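Local coordinates for protein E3 homolog (Yaba-like disease virus, PDB 1SFU), which binds left-handed Z-DNA through its N-terminal Zalpha domain and probably blocks host antiviral responses to double-stranded RNA, at residues N9-V21 and L39-L53. Numbering follows the deposited sequence.
With nucleotides of chain A.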
loop_
_atom_site.group_PDB
_atom_site.type_symbol
_atom_site.label_atom_id
_atom_site.label_comp_id
_atom_site.label_asym_id
_atom_site.label_seq_id
_atom_site.Cartn_x
_atom_site.Cartn_y
_atom_site.Cartn_z
ATOM N N ASN C 9 13.752 -14.851 10.610
ATOM C CA ASN C 9 12.759 -14.173 9.782
ATOM C C ASN C 9 12.410 -12.769 10.273
ATOM O O ASN C 9 13.285 -11.915 10.415
ATOM C CB ASN C 9 11.496 -15.025 9.693
ATOM N N ASP C 10 11.125 -12.534 10.524
ATOM C CA ASP C 10 10.661 -11.233 10.991
ATOM C C ASP C 10 10.497 -11.194 12.510
ATOM O O ASP C 10 10.409 -10.118 13.107
ATOM C CB ASP C 10 9.324 -10.878 10.328
ATOM C CG ASP C 10 9.401 -10.878 8.810
ATOM O OD1 ASP C 10 10.318 -10.243 8.248
ATOM O OD2 ASP C 10 8.532 -11.508 8.170
ATOM N N ALA C 11 10.463 -12.372 13.132
ATOM C CA ALA C 11 10.295 -12.483 14.580
ATOM C C ALA C 11 11.313 -11.671 15.379
ATOM O O ALA C 11 10.993 -11.124 16.436
ATOM C CB ALA C 11 10.358 -13.947 15.002
ATOM N N GLU C 12 12.539 -11.588 14.881
ATOM C CA GLU C 12 13.563 -10.839 15.589
ATOM C C GLU C 12 13.305 -9.342 15.448
ATOM O O GLU C 12 13.668 -8.550 16.318
ATOM C CB GLU C 12 14.947 -11.210 15.056
ATOM C CG GLU C 12 16.093 -10.686 15.905
ATOM C CD GLU C 12 16.548 -9.309 15.481
ATOM O OE1 GLU C 12 17.353 -8.696 16.216
ATOM O OE2 GLU C 12 16.108 -8.846 14.404
ATOM N N ILE C 13 12.668 -8.962 14.347
ATOM C CA ILE C 13 12.347 -7.562 14.102
ATOM C C ILE C 13 11.199 -7.227 15.045
ATOM O O ILE C 13 11.222 -6.216 15.748
ATOM C CB ILE C 13 11.883 -7.344 12.653
ATOM C CG1 ILE C 13 12.751 -8.173 11.700
ATOM C CG2 ILE C 13 11.973 -5.863 12.306
ATOM C CD1 ILE C 13 12.229 -8.226 10.275
ATOM N N PHE C 14 10.199 -8.101 15.052
ATOM C CA PHE C 14 9.041 -7.945 15.917
ATOM C C PHE C 14 9.525 -7.753 17.356
ATOM O O PHE C 14 9.086 -6.843 18.053
ATOM C CB PHE C 14 8.169 -9.197 15.829
ATOM C CG PHE C 14 6.971 -9.173 16.733
ATOM C CD1 PHE C 14 5.787 -8.556 16.333
ATOM C CD2 PHE C 14 7.025 -9.766 17.995
ATOM C CE1 PHE C 14 4.674 -8.532 17.176
ATOM C CE2 PHE C 14 5.923 -9.744 18.839
ATOM C CZ PHE C 14 4.744 -9.126 18.427
ATOM N N SER C 15 10.440 -8.614 17.794
ATOM C CA SER C 15 10.974 -8.531 19.149
ATOM C C SER C 15 11.721 -7.221 19.398
ATOM O O SER C 15 11.597 -6.623 20.464
ATOM C CB SER C 15 11.902 -9.723 19.423
ATOM O OG SER C 15 11.210 -10.951 19.244
ATOM N N LEU C 16 12.502 -6.772 18.420
ATOM C CA LEU C 16 13.240 -5.527 18.587
ATOM C C LEU C 16 12.278 -4.348 18.717
ATOM O O LEU C 16 12.481 -3.458 19.542
ATOM C CB LEU C 16 14.173 -5.285 17.399
ATOM C CG LEU C 16 15.356 -6.233 17.212
ATOM C CD1 LEU C 16 16.000 -5.982 15.852
ATOM C CD2 LEU C 16 16.358 -6.023 18.342
ATOM N N VAL C 17 11.230 -4.344 17.898
ATOM C CA VAL C 17 10.263 -3.252 17.941
ATOM C C VAL C 17 9.466 -3.251 19.244
ATOM O O VAL C 17 9.240 -2.196 19.844
ATOM C CB VAL C 17 9.273 -3.326 16.750
ATOM C CG1 VAL C 17 8.301 -2.155 16.807
ATOM C CG2 VAL C 17 10.033 -3.315 15.444
ATOM N N LYS C 18 9.031 -4.430 19.677
ATOM C CA LYS C 18 8.256 -4.520 20.909
ATOM C C LYS C 18 9.076 -4.002 22.087
ATOM O O LYS C 18 8.583 -3.234 22.919
ATOM C CB LYS C 18 7.818 -5.966 21.158
ATOM C CG LYS C 18 6.967 -6.151 22.415
ATOM C CD LYS C 18 6.383 -7.559 22.471
ATOM C CE LYS C 18 5.647 -7.815 23.778
ATOM N NZ LYS C 18 5.076 -9.201 23.813
ATOM N N LYS C 19 10.339 -4.409 22.144
ATOM C CA LYS C 19 11.218 -3.975 23.220
ATOM C C LYS C 19 11.329 -2.452 23.212
ATOM O O LYS C 19 11.295 -1.820 24.261
ATOM C CB LYS C 19 12.598 -4.610 23.054
ATOM C CG LYS C 19 13.415 -4.662 24.329
ATOM C CD LYS C 19 14.642 -5.557 24.168
ATOM C CE LYS C 19 15.307 -5.825 25.511
ATOM N NZ LYS C 19 14.368 -6.508 26.452
ATOM N N GLU C 20 11.439 -1.862 22.025
ATOM C CA GLU C 20 11.556 -0.411 21.911
ATOM C C GLU C 20 10.315 0.332 22.394
ATOM O O GLU C 20 10.421 1.297 23.151
ATOM C CB GLU C 20 11.839 -0.004 20.462
ATOM C CG GLU C 20 13.220 -0.371 19.959
ATOM C CD GLU C 20 14.325 0.335 20.720
ATOM O OE1 GLU C 20 14.403 1.583 20.653
ATOM O OE2 GLU C 20 15.112 -0.366 21.390
ATOM N N VAL C 21 9.139 -0.102 21.949
ATOM C CA VAL C 21 7.913 0.573 22.350
ATOM C C VAL C 21 7.653 0.431 23.846
ATOM O O VAL C 21 7.178 1.364 24.490
ATOM C CB VAL C 21 6.691 0.045 21.558
ATOM C CG1 VAL C 21 6.891 0.302 20.070
ATOM C CG2 VAL C 21 6.487 -1.429 21.829
ATOM N N LEU C 39 16.852 1.149 14.922
ATOM C CA LEU C 39 17.102 -0.266 14.689
ATOM C C LEU C 39 17.775 -0.531 13.346
ATOM O O LEU C 39 18.020 -1.681 12.988
ATOM C CB LEU C 39 15.787 -1.049 14.779
ATOM C CG LEU C 39 15.047 -1.024 16.123
ATOM C CD1 LEU C 39 14.602 0.383 16.451
ATOM C CD2 LEU C 39 13.838 -1.938 16.053
ATOM N N LYS C 40 18.080 0.536 12.612
ATOM C CA LYS C 40 18.720 0.416 11.301
ATOM C C LYS C 40 18.007 -0.629 10.455
ATOM O O LYS C 40 18.636 -1.510 9.870
ATOM C CB LYS C 40 20.192 0.031 11.460
ATOM C CG LYS C 40 21.033 1.091 12.141
ATOM C CD LYS C 40 21.173 2.325 11.269
ATOM C CE LYS C 40 21.938 3.427 11.985
ATOM N NZ LYS C 40 21.189 3.915 13.174
ATOM N N ILE C 41 16.685 -0.526 10.404
ATOM C CA ILE C 41 15.866 -1.457 9.638
ATOM C C ILE C 41 14.953 -0.675 8.701
ATOM O O ILE C 41 14.603 0.470 8.982
ATOM C CB ILE C 41 15.008 -2.330 10.583
ATOM C CG1 ILE C 41 15.925 -3.201 11.448
ATOM C CG2 ILE C 41 14.041 -3.188 9.778
ATOM C CD1 ILE C 41 15.191 -4.072 12.452
ATOM N N ASN C 42 14.577 -1.287 7.583
ATOM C CA ASN C 42 13.700 -0.629 6.619
ATOM C C ASN C 42 12.374 -0.246 7.269
ATOM O O ASN C 42 11.796 -1.025 8.028
ATOM C CB ASN C 42 13.447 -1.549 5.420
ATOM C CG ASN C 42 14.698 -1.779 4.591
ATOM O OD1 ASN C 42 14.700 -2.577 3.650
ATOM N ND2 ASN C 42 15.773 -1.072 4.935
ATOM N N LYS C 43 11.900 0.960 6.967
ATOM C CA LYS C 43 10.643 1.443 7.524
ATOM C C LYS C 43 9.509 0.464 7.219
ATOM O O LYS C 43 8.613 0.269 8.042
ATOM C CB LYS C 43 10.321 2.836 6.971
ATOM C CG LYS C 43 9.171 3.545 7.682
ATOM C CD LYS C 43 9.042 5.010 7.257
ATOM C CE LYS C 43 8.680 5.151 5.782
ATOM N NZ LYS C 43 7.359 4.539 5.466
ATOM N N LYS C 44 9.551 -0.163 6.046
ATOM C CA LYS C 44 8.511 -1.123 5.694
ATOM C C LYS C 44 8.499 -2.284 6.692
ATOM O O LYS C 44 7.432 -2.731 7.126
ATOM C CB LYS C 44 8.710 -1.675 4.276
ATOM C CG LYS C 44 7.704 -2.765 3.930
ATOM C CD LYS C 44 7.813 -3.271 2.488
ATOM C CE LYS C 44 6.756 -4.340 2.236
ATOM N NZ LYS C 44 6.722 -4.843 0.839
ATOM N N LYS C 45 9.681 -2.777 7.050
ATOM C CA LYS C 45 9.769 -3.877 8.008
ATOM C C LYS C 45 9.240 -3.414 9.364
ATOM O O LYS C 45 8.485 -4.128 10.018
ATOM C CB LYS C 45 11.216 -4.360 8.162
ATOM C CG LYS C 45 11.759 -5.160 6.981
ATOM C CD LYS C 45 13.158 -5.701 7.290
ATOM C CE LYS C 45 13.728 -6.519 6.136
ATOM N NZ LYS C 45 12.895 -7.719 5.834
ATOM N N ILE C 46 9.641 -2.215 9.776
ATOM C CA ILE C 46 9.199 -1.649 11.049
ATOM C C ILE C 46 7.668 -1.562 11.117
ATOM O O ILE C 46 7.071 -1.884 12.146
ATOM C CB ILE C 46 9.790 -0.235 11.262
ATOM C CG1 ILE C 46 11.308 -0.315 11.435
ATOM C CG2 ILE C 46 9.147 0.425 12.473
ATOM C CD1 ILE C 46 11.755 -1.066 12.678
ATOM N N ASN C 47 7.043 -1.126 10.023
ATOM C CA ASN C 47 5.582 -1.003 9.962
ATOM C C ASN C 47 4.884 -2.359 10.005
ATOM O O ASN C 47 3.855 -2.517 10.659
ATOM C CB ASN C 47 5.144 -0.259 8.693
ATOM C CG ASN C 47 5.126 1.247 8.872
ATOM O OD1 ASN C 47 4.794 1.755 9.948
ATOM N ND2 ASN C 47 5.463 1.975 7.811
ATOM N N GLN C 48 5.432 -3.336 9.294
ATOM C CA GLN C 48 4.833 -4.663 9.293
ATOM C C GLN C 48 4.693 -5.175 10.726
ATOM O O GLN C 48 3.711 -5.830 11.062
ATOM C CB GLN C 48 5.689 -5.638 8.475
ATOM C CG GLN C 48 5.649 -5.398 6.973
ATOM C CD GLN C 48 6.545 -6.361 6.219
ATOM O OE1 GLN C 48 7.729 -6.479 6.521
ATOM N NE2 GLN C 48 5.982 -7.055 5.233
ATOM N N GLN C 49 5.675 -4.869 11.569
ATOM C CA GLN C 49 5.638 -5.308 12.959
ATOM C C GLN C 49 4.771 -4.414 13.852
ATOM O O GLN C 49 4.054 -4.907 14.727
ATOM C CB GLN C 49 7.058 -5.391 13.521
ATOM C CG GLN C 49 7.948 -6.363 12.757
ATOM C CD GLN C 49 7.221 -7.653 12.387
ATOM O OE1 GLN C 49 6.631 -8.317 13.238
ATOM N NE2 GLN C 49 7.264 -8.009 11.108
ATOM N N LEU C 50 4.833 -3.104 13.630
ATOM C CA LEU C 50 4.041 -2.170 14.419
ATOM C C LEU C 50 2.551 -2.470 14.329
ATOM O O LEU C 50 1.854 -2.458 15.339
ATOM C CB LEU C 50 4.303 -0.732 13.975
ATOM C CG LEU C 50 5.588 -0.082 14.483
ATOM C CD1 LEU C 50 5.776 1.268 13.806
ATOM C CD2 LEU C 50 5.520 0.084 15.993
ATOM N N TYR C 51 2.055 -2.747 13.127
ATOM C CA TYR C 51 0.635 -3.047 12.988
ATOM C C TYR C 51 0.281 -4.410 13.575
ATOM O O TYR C 51 -0.821 -4.597 14.075
ATOM C CB TYR C 51 0.192 -2.940 11.522
ATOM C CG TYR C 51 0.090 -1.501 11.067
ATOM C CD1 TYR C 51 1.143 -0.874 10.398
ATOM C CD2 TYR C 51 -1.039 -0.747 11.367
ATOM C CE1 TYR C 51 1.065 0.484 10.041
ATOM C CE2 TYR C 51 -1.131 0.600 11.022
ATOM C CZ TYR C 51 -0.082 1.212 10.362
ATOM O OH TYR C 51 -0.185 2.551 10.044
ATOM N N LYS C 52 1.214 -5.354 13.523
ATOM C CA LYS C 52 0.980 -6.679 14.102
ATOM C C LYS C 52 0.949 -6.513 15.625
ATOM O O LYS C 52 0.135 -7.119 16.322
ATOM C CB LYS C 52 2.103 -7.646 13.714
ATOM C CG LYS C 52 2.131 -8.061 12.245
ATOM C CD LYS C 52 3.431 -8.812 11.918
ATOM C CE LYS C 52 3.509 -9.261 10.464
ATOM N NZ LYS C 52 2.565 -10.374 10.168
ATOM N N LEU C 53 1.836 -5.668 16.129
ATOM C CA LEU C 53 1.921 -5.411 17.553
ATOM C C LEU C 53 0.654 -4.714 18.056
ATOM O O LEU C 53 0.226 -4.933 19.192
ATOM C CB LEU C 53 3.151 -4.555 17.841
ATOM C CG LEU C 53 3.610 -4.409 19.288
ATOM C CD1 LEU C 53 3.971 -5.777 19.875
ATOM C CD2 LEU C 53 4.819 -3.480 19.318
ATOM P P DG A 5 4.919 0.281 4.476
ATOM O OP1 DG A 5 5.567 1.293 5.338
ATOM O OP2 DG A 5 5.723 -0.456 3.465
ATOM O "O5'" DG A 5 4.228 -0.786 5.432
ATOM C "C5'" DG A 5 3.422 -1.818 4.875
ATOM C "C4'" DG A 5 2.759 -2.625 5.969
ATOM O "O4'" DG A 5 1.937 -1.747 6.769
ATOM C "C3'" DG A 5 1.822 -3.698 5.435
ATOM O "O3'" DG A 5 2.487 -4.961 5.516
ATOM C "C2'" DG A 5 0.723 -3.759 6.485
ATOM C "C1'" DG A 5 0.737 -2.393 7.152
ATOM N N9 DG A 5 -0.368 -1.505 6.799
ATOM C C8 DG A 5 -1.215 -0.872 7.675
ATOM N N7 DG A 5 -2.080 -0.094 7.083
ATOM C C5 DG A 5 -1.798 -0.227 5.730
ATOM C C6 DG A 5 -2.404 0.393 4.603
ATOM O O6 DG A 5 -3.330 1.218 4.585
ATOM N N1 DG A 5 -1.817 -0.027 3.410
ATOM C C2 DG A 5 -0.772 -0.915 3.316
ATOM N N2 DG A 5 -0.342 -1.183 2.070
ATOM N N3 DG A 5 -0.191 -1.492 4.362
ATOM C C4 DG A 5 -0.753 -1.105 5.530
ATOM P P DC A 4 1.853 4.218 7.381
ATOM O OP1 DC A 4 1.756 3.668 8.759
ATOM O OP2 DC A 4 3.179 4.546 6.820
ATOM O "O5'" DC A 4 1.103 3.258 6.355
ATOM C "C5'" DC A 4 1.265 1.848 6.407
ATOM C "C4'" DC A 4 1.648 1.317 5.044
ATOM O "O4'" DC A 4 0.573 1.550 4.097
ATOM C "C3'" DC A 4 2.899 1.956 4.436
ATOM O "O3'" DC A 4 3.672 0.969 3.741
ATOM C "C2'" DC A 4 2.335 2.929 3.418
ATOM C "C1'" DC A 4 1.101 2.188 2.938
ATOM N N1 DC A 4 0.064 3.072 2.388
ATOM C C2 DC A 4 -0.050 3.184 1.007
ATOM O O2 DC A 4 0.722 2.530 0.297
ATOM N N3 DC A 4 -0.994 4.003 0.477
ATOM C C4 DC A 4 -1.802 4.694 1.284
ATOM N N4 DC A 4 -2.722 5.501 0.721
ATOM C C5 DC A 4 -1.710 4.596 2.704
ATOM C C6 DC A 4 -0.771 3.779 3.209
ATOM P P DC A 6 2.548 -5.906 4.218
ATOM O OP1 DC A 6 3.317 -7.132 4.586
ATOM O OP2 DC A 6 2.997 -5.088 3.065
ATOM O "O5'" DC A 6 1.021 -6.299 3.981
ATOM C "C5'" DC A 6 0.669 -7.451 3.217
ATOM C "C4'" DC A 6 -0.182 -7.055 2.032
ATOM O "O4'" DC A 6 -1.444 -6.518 2.494
ATOM C "C3'" DC A 6 0.429 -5.982 1.124
ATOM O "O3'" DC A 6 0.124 -6.268 -0.242
ATOM C "C2'" DC A 6 -0.308 -4.722 1.530
ATOM C "C1'" DC A 6 -1.682 -5.278 1.852
ATOM N N1 DC A 6 -2.470 -4.438 2.758
ATOM C C2 DC A 6 -3.417 -3.564 2.206
ATOM O O2 DC A 6 -3.576 -3.552 0.978
ATOM N N3 DC A 6 -4.127 -2.761 3.020
ATOM C C4 DC A 6 -3.924 -2.803 4.339
ATOM N N4 DC A 6 -4.633 -1.970 5.107
ATOM C C5 DC A 6 -2.980 -3.697 4.930
ATOM C C6 DC A 6 -2.283 -4.490 4.109
HETATM O O HOH W 1 9.397 -7.314 8.586
HETATM O O HOH W 2 9.016 -8.513 5.778
#
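Q49 of helix 43-53 lies against the start of helix 11-21 where the two backbones come closest. Its chain, bent at chi2, packs its CG against I13 and the backbone of F14 and brings OE1 to 3.1 Å from F14 CB, at the edge of the ring; the amide plane stands nearly perpendicular to that ring, 83° apart. NE2 turns instead to D10 CB. V17 spreads its two methyls: CG1 meets L50 CD2 at 3.7 Å, while CG2 faces I46 CD1 and L39 CD2. L53 straddles the far end, with CD1 against F14 CZ and the aliphatic chain of K18, and CD2 3.6 Å from V21 CG2. I41 CD1 touches both I13 CG2 and L16 CD1, and L39 CD2 touches L16 CB. No direct hydrogen bond joins the segments; two waters lie between D10 OD1 and Q48 OE1, one bound weakly to D10, and not all their bonds can form at once. Q48 sits at the flank, its NE2 hydrogen-bonding OP1 of DC6 (2.7 Å, 166°); N47 and Y51 face the DNA, N47 ND2 hydrogen-bonding OP1 of DG5 and Y51 OH that of DC4, all three nucleotides of chain A. C8 of this DG5 sits over the centre of the Y51 ring, 3.3 Å above the ring plane. Crossing at -71°, the helices belong to the winged helix-turn-helix fold of Zalpha domains, with helix 43-53 as recognition helix.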